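Local coordinates for protein tRNA (cytosine(38)-C(5))-methyltransferase (Schizosaccharomyces pombe, PDB 6FDF) that methylates carbon 5 of cytosine 38 in the anticodon loop of tRNA(Asp), and less efficiently of tRNA(Glu), using S-adenosyl-L-methionine as methyl donor, at residues Cys139-Val142 with Leu143-Cys146. Numbering follows the deposited sequence. Where two conformers were deposited one is given.
Sequences CRKV and LRNC
C139 and L143 meet one helical turn apart, the SG of C139 lying 3.6 Å from the CD1 methyl of L143. A chi1 of 174° sets the sulfur anti to the backbone N and turns it toward the leucine methyl. Beyond the pair, I122 and I124 of strand 121-127 receive L143 and C139 respectively, while L150 and Y148 of strand 148-155 also touch L143. Cutting L143 back to an alanine is likely to open a gap between the helix and these two strands and to leave the C139 thiol without its neighbouring methyl. One turn on, V142 approaches C146 SG loosely in one of its two conformers, and both residues rest on P113. Residues 139-145 form the C-terminal half of helix 134-145, packed on the seven-stranded mixed sheet of the class I-like methyltransferase fold. Successive i+4 to i backbone bonds run from L143 N to C139 O (3.0 Å) through to C146 N to V142 O (2.9 Å), the last more bent, at 141°, where C146 leaves helical geometry. On the outer side R144 folds back, bent at chi3 (79°), laying one guanidinium face over K141 CA and bringing NH2 to 3.5 Å from K141 CG. The K141 ammonium makes long, weak ion pairs with E137 and E138, whereas R140 reaches off the helix to a salt bridge with E152.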
ATOM      1  N   CYS A 139      15.138 -10.663   8.789  1.00 32.19           N
ATOM      2  CA  CYS A 139      15.470  -9.664   7.778  1.00 31.32           C
ATOM      3  C   CYS A 139      16.596  -8.745   8.249  1.00 33.10           C
ATOM      4  O   CYS A 139      17.564  -8.513   7.517  1.00 32.73           O
ATOM      5  CB  CYS A 139      14.221  -8.860   7.425  1.00 32.06           C
ATOM      6  SG  CYS A 139      14.529  -7.476   6.305  1.00 35.33           S
ATOM      7  N   ARG A 140      16.482  -8.190   9.462  1.00 32.33           N
ATOM      8  CA  ARG A 140      17.553  -7.331   9.971  1.00 31.65           C
ATOM      9  C   ARG A 140      18.882  -8.074  10.013  1.00 37.37           C
ATOM     10  O   ARG A 140      19.935  -7.504   9.700  1.00 34.13           O
ATOM     11  CB  ARG A 140      17.212  -6.810  11.373  1.00 33.23           C
ATOM     12  CG  ARG A 140      15.911  -6.042  11.466  1.00 34.37           C
ATOM     13  CD  ARG A 140      15.742  -5.400  12.836  1.00 39.89           C
ATOM     14  NE  ARG A 140      14.420  -4.800  12.968  1.00 38.26           N
ATOM     15  CZ  ARG A 140      13.365  -5.417  13.494  1.00 40.47           C
ATOM     16  NH1 ARG A 140      12.196  -4.796  13.547  1.00 39.89           N
ATOM     17  NH2 ARG A 140      13.483  -6.643  13.987  1.00 37.32           N
ATOM     18  N   LYS A 141      18.846  -9.354  10.384  1.00 33.27           N
ATOM     19  CA  LYS A 141      20.067 -10.136  10.533  1.00 35.04           C
ATOM     20  C   LYS A 141      20.781 -10.329   9.196  1.00 33.94           C
ATOM     21  O   LYS A 141      21.992 -10.096   9.089  1.00 34.18           O
ATOM     22  CB  LYS A 141      19.725 -11.481  11.175  1.00 38.26           C
ATOM     23  CG  LYS A 141      20.895 -12.249  11.733  1.00 44.86           C
ATOM     24  CD  LYS A 141      20.465 -13.095  12.933  1.00 47.47           C
ATOM     25  CE  LYS A 141      19.171 -13.854  12.665  1.00 47.88           C
ATOM     26  NZ  LYS A 141      18.765 -14.690  13.841  1.00 49.77           N
ATOM     27  N   VAL A 142      20.052 -10.748   8.160  0.54 32.77           N
ATOM     28  CA  VAL A 142      20.714 -11.011   6.884  0.54 32.25           C
ATOM     29  C   VAL A 142      21.149  -9.705   6.224  0.54 32.29           C
ATOM     30  O   VAL A 142      22.198  -9.647   5.571  0.54 31.80           O
ATOM     31  CB  VAL A 142      19.816 -11.855   5.958  0.54 32.82           C
ATOM     32  CG1 VAL A 142      18.574 -11.088   5.533  0.54 30.31           C
ATOM     33  CG2 VAL A 142      20.610 -12.330   4.742  0.54 30.81           C
ATOM     34  N   LEU A 143      20.360  -8.637   6.381  1.00 31.00           N
ATOM     35  CA  LEU A 143      20.748  -7.350   5.809  1.00 30.59           C
ATOM     36  C   LEU A 143      22.004  -6.809   6.482  1.00 31.91           C
ATOM     37  O   LEU A 143      22.931  -6.347   5.807  1.00 33.77           O
ATOM     38  CB  LEU A 143      19.594  -6.349   5.912  1.00 29.26           C
ATOM     39  CG  LEU A 143      18.362  -6.635   5.051  1.00 32.25           C
ATOM     40  CD1 LEU A 143      17.350  -5.494   5.154  1.00 37.28           C
ATOM     41  CD2 LEU A 143      18.752  -6.874   3.600  1.00 35.25           C
ATOM     42  N   ARG A 144      22.044  -6.840   7.819  1.00 32.56           N
ATOM     43  CA  ARG A 144      23.251  -6.440   8.539  1.00 34.95           C
ATOM     44  C   ARG A 144      24.458  -7.272   8.111  1.00 38.87           C
ATOM     45  O   ARG A 144      25.544  -6.731   7.867  1.00 35.66           O
ATOM     46  CB  ARG A 144      23.030  -6.563  10.050  1.00 36.73           C
ATOM     47  CG  ARG A 144      24.307  -6.441  10.883  1.00 50.88           C
ATOM     48  CD  ARG A 144      24.077  -6.706  12.378  1.00 61.42           C
ATOM     49  NE  ARG A 144      23.995  -8.126  12.712  1.00 78.93           N
ATOM     50  CZ  ARG A 144      22.908  -8.726  13.194  1.00 84.82           C
ATOM     51  NH1 ARG A 144      21.802  -8.027  13.407  1.00 84.45           N
ATOM     52  NH2 ARG A 144      22.932 -10.023  13.472  1.00 86.28           N
ATOM     53  N   ASN A 145      24.280  -8.587   7.985  1.00 33.76           N
ATOM     54  CA  ASN A 145      25.394  -9.446   7.595  1.00 34.75           C
ATOM     55  C   ASN A 145      25.836  -9.207   6.157  1.00 33.93           C
ATOM     56  O   ASN A 145      27.011  -9.422   5.834  1.00 34.15           O
ATOM     57  CB  ASN A 145      25.019 -10.913   7.804  1.00 34.37           C
ATOM     58  CG  ASN A 145      25.015 -11.303   9.263  1.00 36.04           C
ATOM     59  OD1 ASN A 145      25.536 -10.576  10.115  1.00 36.84           O
ATOM     60  ND2 ASN A 145      24.422 -12.449   9.567  1.00 35.77           N
ATOM     61  N   CYS A 146      24.931  -8.777   5.281  1.00 31.35           N
ATOM     62  CA  CYS A 146      25.288  -8.458   3.906  1.00 31.06           C
ATOM     63  C   CYS A 146      25.685  -6.997   3.722  1.00 32.08           C
ATOM     64  O   CYS A 146      25.745  -6.523   2.582  1.00 33.89           O
ATOM     65  CB  CYS A 146      24.145  -8.821   2.958  1.00 32.61           C
ATOM     66  SG  CYS A 146      23.923 -10.602   2.733  1.00 35.39           S
TER